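Local coordinates for protein SusD homolog (Bacteroides thetaiotaomicron, PDB 4MRU) that probably binds mucin O-glycans at the cell surface as a SusD-like outer membrane lipoprotein with a largely helical, TPR-like fold, at residues Y22-T27 / S179-L184; R29-L34 / K111-T116; D102-L107 / E171-E176; E89-Y94 / T116-V121. All blocks are in the same frame, centred on the assembly; numbering follows the deposited sequence.

Interaction 1: residues Y22-T27 / S179-L184; sequences YDLGST and SGFEKL
The first turn of helix 24-32 meets a type I beta turn, F181 to L184, where L24 touches F181 and L184, and G25 touches L184. The beta turn is closed by L184 N donating to F181 O at 3.0 Å. G25 has no side chain, and the CA atoms of G25 and L184 come within 4.0 Å. L184 sends one methyl to each neighbour. CD2 lies on the bare backbone, 3.7 Å from G25 CA. CD1 meets L24 CD2 at 3.8 Å, the two leucine side chains crossing at about a right angle. CG of L24 stands opposite its backbone N (chi1 174°), which carries the methyls out to the turn. The same CD2 of L24 approaches F181 CE2 obliquely at 4.3 Å. F181 also packs on helix 104-125. With an alanine in place of L184 both methyls are gone, and a gap would probably open between the turn and the L24 side chain and G25 backbone. No hydrogen bond joins the segments, and L184 O is buried without a partner in the model. D23 is the N-cap of the helix, and S26 N donates to D23 OD2 at 2.8 Å, on the anti side of the carboxylate.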
# COMPACT_ATOMS: atom_id res chain seq x y z
N TYR A 22 30.19 -9.70 5.15
CA TYR A 22 29.13 -9.94 4.14
C TYR A 22 28.53 -11.36 4.14
O TYR A 22 29.25 -12.36 4.12
CB TYR A 22 29.66 -9.63 2.74
CG TYR A 22 28.72 -10.02 1.63
CD1 TYR A 22 27.58 -9.23 1.32
CD2 TYR A 22 28.93 -11.17 0.89
CE1 TYR A 22 26.71 -9.60 0.30
CE2 TYR A 22 28.07 -11.55 -0.12
CZ TYR A 22 26.97 -10.75 -0.42
OH TYR A 22 26.13 -11.12 -1.43
N ASP A 23 27.20 -11.43 4.10
CA ASP A 23 26.48 -12.67 4.03
C ASP A 23 25.27 -12.46 3.12
O ASP A 23 24.45 -11.57 3.38
CB ASP A 23 26.01 -13.11 5.42
CG ASP A 23 25.19 -14.36 5.36
OD1 ASP A 23 25.77 -15.42 5.14
OD2 ASP A 23 23.95 -14.29 5.45
N LEU A 24 25.16 -13.26 2.06
CA LEU A 24 24.14 -13.00 1.03
C LEU A 24 22.75 -13.12 1.63
O LEU A 24 21.90 -12.29 1.39
CB LEU A 24 24.31 -13.95 -0.13
CG LEU A 24 23.26 -13.94 -1.23
CD1 LEU A 24 23.08 -12.58 -1.88
CD2 LEU A 24 23.68 -14.95 -2.27
N GLY A 25 22.55 -14.15 2.46
CA GLY A 25 21.29 -14.33 3.15
C GLY A 25 20.85 -13.16 4.01
O GLY A 25 19.69 -12.76 3.96
N SER A 26 21.77 -12.65 4.84
CA SER A 26 21.44 -11.50 5.69
C SER A 26 21.13 -10.26 4.84
O SER A 26 20.26 -9.46 5.21
CB SER A 26 22.54 -11.21 6.75
OG SER A 26 23.77 -10.95 6.14
N THR A 27 21.78 -10.15 3.69
CA THR A 27 21.61 -9.02 2.82
C THR A 27 20.23 -9.07 2.14
O THR A 27 19.50 -8.08 2.08
CB THR A 27 22.75 -8.97 1.78
OG1 THR A 27 24.00 -8.75 2.46
CG2 THR A 27 22.53 -7.85 0.82
N SER A 179 17.11 -24.39 -5.44
CA SER A 179 17.77 -23.32 -6.21
C SER A 179 19.08 -22.91 -5.58
O SER A 179 19.88 -22.25 -6.21
CB SER A 179 16.87 -22.09 -6.28
OG SER A 179 16.73 -21.55 -4.97
N GLY A 180 19.26 -23.26 -4.33
CA GLY A 180 20.39 -22.71 -3.54
C GLY A 180 20.00 -21.55 -2.61
O GLY A 180 20.79 -21.18 -1.73
N PHE A 181 18.80 -20.99 -2.79
CA PHE A 181 18.35 -19.82 -2.04
C PHE A 181 17.40 -20.19 -0.92
O PHE A 181 16.82 -19.31 -0.27
CB PHE A 181 17.71 -18.79 -2.99
CG PHE A 181 18.71 -18.10 -3.85
CD1 PHE A 181 19.19 -18.68 -5.01
CD2 PHE A 181 19.19 -16.86 -3.49
CE1 PHE A 181 20.16 -18.04 -5.78
CE2 PHE A 181 20.13 -16.21 -4.24
CZ PHE A 181 20.63 -16.79 -5.39
N GLU A 182 17.26 -21.49 -0.68
CA GLU A 182 16.32 -21.99 0.30
C GLU A 182 16.54 -21.40 1.68
O GLU A 182 15.57 -21.17 2.42
CB GLU A 182 16.43 -23.51 0.44
CG GLU A 182 15.73 -24.29 -0.64
CD GLU A 182 16.39 -24.18 -2.02
OE1 GLU A 182 17.65 -24.08 -2.11
OE2 GLU A 182 15.63 -24.15 -3.01
N LYS A 183 17.81 -21.17 2.03
CA LYS A 183 18.18 -20.68 3.35
C LYS A 183 18.52 -19.17 3.34
O LYS A 183 18.91 -18.63 4.34
CB LYS A 183 19.34 -21.52 3.90
CG LYS A 183 18.90 -23.00 4.06
CD LYS A 183 19.82 -23.85 4.91
CE LYS A 183 21.24 -23.74 4.36
NZ LYS A 183 22.09 -24.91 4.72
N LEU A 184 18.24 -18.51 2.21
CA LEU A 184 18.63 -17.14 1.96
C LEU A 184 17.47 -16.21 1.70
O LEU A 184 17.66 -15.08 1.26
CB LEU A 184 19.53 -17.09 0.72
CG LEU A 184 20.80 -17.94 0.66
CD1 LEU A 184 21.53 -17.57 -0.61
CD2 LEU A 184 21.68 -17.76 1.88

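Interaction 2: residues R29-L34 / K111-T116; sequences RGLQGL and KLLRVT
L113 of helix 104-125 sets its two methyls against L31 and Q32 in the last turn of helix 24-32. This is the buried part of the contact. CD1 of L113 lies 4.0 Å from L31 CB, and CD2 lies 4.1 Å from Q32 CG. The L113 branch therefore spans two successive residues of the facing helix. Its CG sits anti to the carbonyl carbon (chi1 -71°), and the methyls spread over that surface. Q32 offers only its aliphatic part here. Its extended chain carries the amide past L113, where NE2 binds D185 OD1 and OE1 accepts from D186 N.

The side nearer solvent is different. R29 and K111 are partly exposed, and their side chains start away from the other helix. R29 NE forms a salt bridge with D186, and NH2 bonds to K183 O. K111 NZ pairs with E165. Across the contact itself no polar bond is made. The helices are held together here by van der Waals contact alone, and the polar groups at its margin are satisfied by third parties.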
# COMPACT_ATOMS: atom_id res chain seq x y z
N ARG A 29 17.65 -10.77 3.34
CA ARG A 29 16.65 -10.52 4.41
C ARG A 29 16.56 -9.02 4.76
O ARG A 29 15.49 -8.54 5.09
CB ARG A 29 16.95 -11.32 5.64
CG ARG A 29 16.70 -12.82 5.49
CD ARG A 29 17.20 -13.59 6.73
NE ARG A 29 16.80 -14.97 6.56
CZ ARG A 29 17.57 -15.95 6.09
NH1 ARG A 29 18.89 -15.77 5.90
NH2 ARG A 29 17.02 -17.13 5.87
N GLY A 30 17.69 -8.33 4.72
CA GLY A 30 17.73 -6.91 4.95
C GLY A 30 16.86 -6.17 3.93
O GLY A 30 16.08 -5.31 4.29
N LEU A 31 17.03 -6.51 2.65
CA LEU A 31 16.20 -5.97 1.60
C LEU A 31 14.72 -6.35 1.76
O LEU A 31 13.83 -5.50 1.57
CB LEU A 31 16.74 -6.44 0.24
CG LEU A 31 18.06 -5.84 -0.23
CD1 LEU A 31 18.60 -6.62 -1.44
CD2 LEU A 31 17.91 -4.36 -0.56
N GLN A 32 14.43 -7.61 2.08
CA GLN A 32 13.04 -8.03 2.28
C GLN A 32 12.37 -7.24 3.41
O GLN A 32 11.18 -6.94 3.35
CB GLN A 32 12.96 -9.54 2.54
CG GLN A 32 13.41 -10.35 1.34
CD GLN A 32 13.38 -11.86 1.52
OE1 GLN A 32 13.54 -12.42 2.61
NE2 GLN A 32 13.24 -12.54 0.41
N GLY A 33 13.17 -6.85 4.40
CA GLY A 33 12.71 -6.02 5.49
C GLY A 33 12.58 -4.54 5.23
O GLY A 33 12.28 -3.78 6.14
N LEU A 34 12.82 -4.13 3.99
CA LEU A 34 12.63 -2.71 3.60
C LEU A 34 11.45 -2.52 2.66
O LEU A 34 11.21 -1.41 2.14
CB LEU A 34 13.90 -2.24 2.93
CG LEU A 34 15.05 -1.97 3.91
CD1 LEU A 34 16.38 -1.87 3.18
CD2 LEU A 34 14.78 -0.70 4.71
N LYS A 111 17.67 -7.10 -7.86
CA LYS A 111 16.99 -6.17 -8.73
C LYS A 111 15.48 -6.11 -8.44
O LYS A 111 14.89 -5.06 -8.35
CB LYS A 111 17.31 -6.58 -10.19
CG LYS A 111 16.77 -5.67 -11.27
CD LYS A 111 17.32 -6.05 -12.69
CE LYS A 111 18.80 -5.80 -12.84
NZ LYS A 111 19.26 -6.25 -14.17
N LEU A 112 14.86 -7.27 -8.32
CA LEU A 112 13.43 -7.36 -8.08
C LEU A 112 13.07 -6.76 -6.73
O LEU A 112 12.07 -6.08 -6.62
CB LEU A 112 12.98 -8.84 -8.14
CG LEU A 112 11.58 -9.21 -7.68
CD1 LEU A 112 10.58 -8.43 -8.52
CD2 LEU A 112 11.34 -10.71 -7.81
N LEU A 113 13.92 -6.97 -5.72
CA LEU A 113 13.64 -6.43 -4.41
C LEU A 113 13.82 -4.92 -4.42
O LEU A 113 13.02 -4.20 -3.81
CB LEU A 113 14.53 -7.06 -3.37
CG LEU A 113 14.17 -8.50 -3.08
CD1 LEU A 113 15.28 -9.12 -2.28
CD2 LEU A 113 12.83 -8.63 -2.34
N ARG A 114 14.81 -4.41 -5.14
CA ARG A 114 14.97 -2.97 -5.22
C ARG A 114 13.74 -2.31 -5.88
O ARG A 114 13.25 -1.28 -5.41
CB ARG A 114 16.23 -2.62 -5.96
CG ARG A 114 16.32 -1.15 -6.33
CD ARG A 114 17.74 -0.86 -6.76
NE ARG A 114 17.89 0.45 -7.36
CZ ARG A 114 17.86 0.71 -8.66
NH1 ARG A 114 17.65 -0.25 -9.58
NH2 ARG A 114 18.07 1.95 -9.05
N VAL A 115 13.25 -2.89 -6.97
CA VAL A 115 12.06 -2.37 -7.57
C VAL A 115 10.91 -2.40 -6.56
O VAL A 115 10.15 -1.46 -6.42
CB VAL A 115 11.66 -3.16 -8.83
CG1 VAL A 115 10.27 -2.77 -9.28
CG2 VAL A 115 12.68 -2.95 -9.95
N THR A 116 10.74 -3.52 -5.87
CA THR A 116 9.63 -3.66 -4.95
C THR A 116 9.67 -2.58 -3.83
O THR A 116 8.66 -2.01 -3.49
CB THR A 116 9.63 -5.09 -4.35
OG1 THR A 116 9.59 -6.05 -5.41
CG2 THR A 116 8.46 -5.30 -3.40

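Interaction 3: residues D102-L107 / E171-E176; sequences DAPVAL and EDNMTE
V105 and N173 mark the nearest backbone approach, with their CA atoms 7.0 Å apart, where the start of helix 104-125 passes the C-terminal end of helix 152-173. A103 is the N-cap of the first helix. Its O accepts from L107 N at 3.2 Å and so closes the first turn. P104 and V105 follow at once, and both direct their side chains at the other segment.

N173 is the one residue of its segment that meets them. Its CB touches V105 CG2 at 3.6 Å, and the two side chains slide past each other in opposite directions. The N173 and P104 side chains cross at about a right angle. ND2 of N173 lies 3.7 Å from P104 CB and a little further from CG. CG of N173 stands anti to the carbonyl carbon (chi1 -70°), which swings the amide back along its own helix. There ND2 donates to A169 O, one turn earlier. The amide is thus held by its own backbone while it rests on the proline.

V105 is buried. It also packs on L192 of helix 192-209 and on F181. P104 is exposed, and N173 is partly so, so the outer part of the contact faces solvent.

No hydrogen bond or ion pair crosses between the segments. A proline has no side-chain group to accept from the amide. The amide therefore meets P104 by van der Waals contact only, and its N-H is used within helix 152-173, by A169 O.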
# COMPACT_ATOMS: atom_id res chain seq x y z
N ASP A 102 28.14 -12.88 -8.90
CA ASP A 102 27.91 -12.80 -10.35
C ASP A 102 26.84 -13.80 -10.84
O ASP A 102 26.56 -13.88 -12.03
CB ASP A 102 29.22 -12.95 -11.15
CG ASP A 102 29.92 -14.25 -10.88
OD1 ASP A 102 29.37 -15.08 -10.13
OD2 ASP A 102 31.04 -14.45 -11.41
N ALA A 103 26.21 -14.52 -9.91
CA ALA A 103 25.15 -15.46 -10.28
C ALA A 103 23.93 -14.69 -10.75
O ALA A 103 23.42 -13.83 -10.03
CB ALA A 103 24.80 -16.37 -9.11
N PRO A 104 23.45 -14.99 -11.98
CA PRO A 104 22.31 -14.22 -12.49
C PRO A 104 21.10 -14.23 -11.54
O PRO A 104 20.48 -13.22 -11.39
CB PRO A 104 21.94 -14.93 -13.79
CG PRO A 104 23.19 -15.64 -14.21
CD PRO A 104 23.98 -15.94 -12.97
N VAL A 105 20.82 -15.34 -10.85
CA VAL A 105 19.65 -15.37 -9.95
C VAL A 105 19.80 -14.43 -8.74
O VAL A 105 18.85 -13.76 -8.35
CB VAL A 105 19.39 -16.80 -9.46
CG1 VAL A 105 18.34 -16.83 -8.35
CG2 VAL A 105 18.94 -17.65 -10.63
N ALA A 106 20.99 -14.39 -8.14
CA ALA A 106 21.21 -13.48 -7.03
C ALA A 106 20.97 -12.05 -7.48
O ALA A 106 20.35 -11.27 -6.79
CB ALA A 106 22.64 -13.59 -6.53
N LEU A 107 21.54 -11.70 -8.63
CA LEU A 107 21.42 -10.32 -9.19
C LEU A 107 19.97 -10.02 -9.53
O LEU A 107 19.49 -8.90 -9.34
CB LEU A 107 22.32 -10.17 -10.41
CG LEU A 107 23.83 -10.38 -10.15
CD1 LEU A 107 24.64 -10.25 -11.44
CD2 LEU A 107 24.34 -9.40 -9.12
N GLU A 171 13.71 -17.06 -15.26
CA GLU A 171 13.22 -18.06 -16.18
C GLU A 171 14.37 -18.88 -16.75
O GLU A 171 14.24 -20.08 -16.86
CB GLU A 171 12.47 -17.39 -17.30
CG GLU A 171 11.88 -18.33 -18.36
CD GLU A 171 11.23 -17.53 -19.47
OE1 GLU A 171 11.95 -16.92 -20.29
OE2 GLU A 171 10.00 -17.44 -19.51
N ASP A 172 15.46 -18.24 -17.18
CA ASP A 172 16.57 -18.96 -17.80
C ASP A 172 17.38 -19.81 -16.84
O ASP A 172 18.11 -20.71 -17.30
CB ASP A 172 17.53 -18.00 -18.48
CG ASP A 172 16.93 -17.33 -19.70
OD1 ASP A 172 15.91 -17.81 -20.22
OD2 ASP A 172 17.50 -16.31 -20.16
N ASN A 173 17.27 -19.58 -15.54
CA ASN A 173 18.07 -20.34 -14.57
C ASN A 173 17.30 -21.21 -13.56
O ASN A 173 17.91 -21.98 -12.81
CB ASN A 173 18.96 -19.39 -13.81
CG ASN A 173 20.04 -18.83 -14.69
OD1 ASN A 173 21.01 -19.51 -14.98
ND2 ASN A 173 19.85 -17.60 -15.16
N MSE A 174 15.99 -21.11 -13.55
CA MSE A 174 15.23 -21.87 -12.58
C MSE A 174 15.20 -23.34 -12.91
O MSE A 174 15.27 -23.77 -14.08
CB MSE A 174 13.82 -21.33 -12.54
CG MSE A 174 12.92 -21.76 -13.69
SE MSE A 174 11.42 -20.52 -13.39
CE MSE A 174 10.44 -20.97 -15.08
N THR A 175 15.10 -24.12 -11.86
CA THR A 175 15.01 -25.54 -11.97
C THR A 175 13.99 -26.07 -10.98
O THR A 175 13.47 -25.36 -10.08
CB THR A 175 16.36 -26.22 -11.67
OG1 THR A 175 16.58 -26.18 -10.25
CG2 THR A 175 17.55 -25.55 -12.42
N GLU A 176 13.71 -27.34 -11.16
CA GLU A 176 13.10 -28.13 -10.13
C GLU A 176 14.13 -28.45 -9.03
O GLU A 176 15.36 -28.33 -9.22
CB GLU A 176 12.52 -29.38 -10.79
CG GLU A 176 11.77 -30.32 -9.86
CD GLU A 176 10.65 -29.63 -9.14
OE1 GLU A 176 9.58 -29.37 -9.75
OE2 GLU A 176 10.85 -29.33 -7.94

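Interaction 4: residues E89-Y94 / T116-V121; sequences ETYPKY and TIMQRV
The Y91 ring meets the selenomethionine M118 obliquely, its CE2 lying 3.9 Å from M118 CE. The ring's hydroxyl reaches past this contact to R114, whose NE is hydrogen-bonded to Y91 OH. V133 also touches the tyrosine.

T90 makes the closer part of the contact. Its side chain and that of M118 reach toward each other tip to tip. CE of M118 lies 3.4 Å from T90 OG1 and 3.4 Å from T90 CB. The carbon pair is tighter than usual van der Waals contact. The M118 chain bends at its second torsion (chi2 -60°), which brings the methyl to both T90 and Y91. I117 comes to T90 as well, with its CG2 3.6 Å from T90 OG1 and its CD1 4.0 Å from T90 CG2.

The T90 hydroxyl has apolar neighbours across the contact. Its hydrogen bond is to V86 O, one turn back in its own helix. With a glycine here, V86 O would probably lose that partner and a gap would open in front of the M118 methyl.

The backbone of 89-94 is kinked at P92, whose N has no bond to the preceding turn.

The two helix segments run nearly antiparallel, at 158°, with axes 11.9 Å apart. Helices 81-100 and 104-125 are consecutive and joined by a short loop. They form an antiparallel helical hairpin, consistent with the TPR-like fold of SusD-family proteins.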
# COMPACT_ATOMS: atom_id res chain seq x y z
N GLU A 89 19.24 2.88 3.52
CA GLU A 89 19.39 1.48 3.95
C GLU A 89 19.37 0.50 2.79
O GLU A 89 19.94 -0.59 2.89
CB GLU A 89 18.33 1.13 4.95
CG GLU A 89 18.53 1.84 6.27
CD GLU A 89 17.46 1.54 7.31
OE1 GLU A 89 16.87 0.45 7.25
OE2 GLU A 89 17.24 2.40 8.21
N THR A 90 18.68 0.85 1.71
CA THR A 90 18.55 -0.05 0.58
C THR A 90 19.88 -0.18 -0.16
O THR A 90 20.33 -1.30 -0.45
CB THR A 90 17.43 0.39 -0.40
OG1 THR A 90 16.16 0.28 0.25
CG2 THR A 90 17.41 -0.50 -1.60
N TYR A 91 20.51 0.95 -0.48
CA TYR A 91 21.55 0.91 -1.48
C TYR A 91 22.84 0.23 -1.02
O TYR A 91 23.48 -0.44 -1.83
CB TYR A 91 21.84 2.31 -2.04
CG TYR A 91 20.83 2.59 -3.12
CD1 TYR A 91 20.99 2.06 -4.40
CD2 TYR A 91 19.67 3.28 -2.85
CE1 TYR A 91 20.04 2.25 -5.36
CE2 TYR A 91 18.70 3.48 -3.81
CZ TYR A 91 18.89 2.97 -5.07
OH TYR A 91 17.92 3.17 -6.04
N PRO A 92 23.23 0.37 0.25
CA PRO A 92 24.39 -0.45 0.65
C PRO A 92 24.13 -1.98 0.55
O PRO A 92 25.04 -2.76 0.22
CB PRO A 92 24.64 -0.02 2.12
CG PRO A 92 23.94 1.32 2.25
CD PRO A 92 22.73 1.20 1.36
N LYS A 93 22.90 -2.42 0.76
CA LYS A 93 22.61 -3.86 0.65
C LYS A 93 22.57 -4.28 -0.82
O LYS A 93 23.16 -5.31 -1.19
CB LYS A 93 21.31 -4.20 1.35
CG LYS A 93 21.30 -3.93 2.85
CD LYS A 93 19.88 -4.15 3.37
CE LYS A 93 19.76 -3.91 4.88
NZ LYS A 93 20.28 -2.58 5.24
N TYR A 94 21.91 -3.47 -1.64
CA TYR A 94 21.83 -3.70 -3.08
C TYR A 94 23.22 -3.78 -3.69
O TYR A 94 23.54 -4.74 -4.41
CB TYR A 94 21.01 -2.61 -3.79
CG TYR A 94 20.84 -2.87 -5.29
CD1 TYR A 94 20.03 -3.90 -5.72
CD2 TYR A 94 21.49 -2.10 -6.24
CE1 TYR A 94 19.86 -4.17 -7.07
CE2 TYR A 94 21.32 -2.36 -7.62
CZ TYR A 94 20.52 -3.42 -8.01
OH TYR A 94 20.32 -3.77 -9.32
N THR A 116 10.74 -3.52 -5.87
CA THR A 116 9.63 -3.66 -4.95
C THR A 116 9.67 -2.58 -3.83
O THR A 116 8.66 -2.01 -3.49
CB THR A 116 9.63 -5.09 -4.35
OG1 THR A 116 9.59 -6.05 -5.41
CG2 THR A 116 8.46 -5.30 -3.40
N ILE A 117 10.85 -2.34 -3.27
CA ILE A 117 11.03 -1.32 -2.24
C ILE A 117 10.69 0.06 -2.78
O ILE A 117 9.94 0.83 -2.18
CB ILE A 117 12.49 -1.29 -1.75
CG1 ILE A 117 12.81 -2.55 -0.99
CG2 ILE A 117 12.74 -0.08 -0.86
CD1 ILE A 117 14.30 -2.85 -0.85
N MSE A 118 11.26 0.35 -3.94
CA MSE A 118 11.22 1.71 -4.44
C MSE A 118 9.95 2.06 -5.20
O MSE A 118 9.65 3.25 -5.38
CB MSE A 118 12.41 1.93 -5.36
CG MSE A 118 13.74 1.86 -4.61
SE MSE A 118 13.85 3.24 -3.19
CE MSE A 118 15.36 2.52 -2.14
N GLN A 119 9.19 1.07 -5.67
CA GLN A 119 7.87 1.36 -6.23
C GLN A 119 7.02 2.14 -5.21
O GLN A 119 6.32 3.12 -5.55
CB GLN A 119 7.16 0.07 -6.69
CG GLN A 119 5.69 0.22 -7.13
CD GLN A 119 4.75 -0.22 -6.03
OE1 GLN A 119 4.60 -1.41 -5.77
NE2 GLN A 119 4.14 0.73 -5.33
N ARG A 120 7.13 1.76 -3.96
CA ARG A 120 6.38 2.41 -2.89
C ARG A 120 6.89 3.84 -2.70
O ARG A 120 6.10 4.78 -2.55
CB ARG A 120 6.49 1.64 -1.59
CG ARG A 120 5.69 0.34 -1.53
CD ARG A 120 6.31 -0.68 -0.62
NE ARG A 120 6.67 -0.12 0.70
CZ ARG A 120 5.82 0.01 1.71
NH1 ARG A 120 4.53 -0.32 1.56
NH2 ARG A 120 6.23 0.53 2.83
N VAL A 121 8.19 4.01 -2.71
CA VAL A 121 8.77 5.32 -2.46
C VAL A 121 8.43 6.33 -3.55
O VAL A 121 8.05 7.45 -3.26
CB VAL A 121 10.30 5.22 -2.28
CG1 VAL A 121 10.92 6.57 -2.01
CG2 VAL A 121 10.62 4.26 -1.12

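Overall arrangement
Interactions 2 and 4 are core contacts, with centres about 6 Å apart. They lie on successive stretches of helix 104-125 that share T116, packed against helix 24-32 and helix 81-100. Interactions 1 and 3 are partly buried, their centres about 27 and 29 Å from the chain centre. They use the starts of helices 24-32 and 104-125. F181 joins them by packing on V105 and A106. Interactions 1 and 2 are mainly leucine packing. Interaction 4 meets through helix sides and sets a threonine and a tyrosine against a selenomethionine methyl. Interaction 3 lays a polar asparagine amide on an exposed proline. None has a hydrogen bond between its segments.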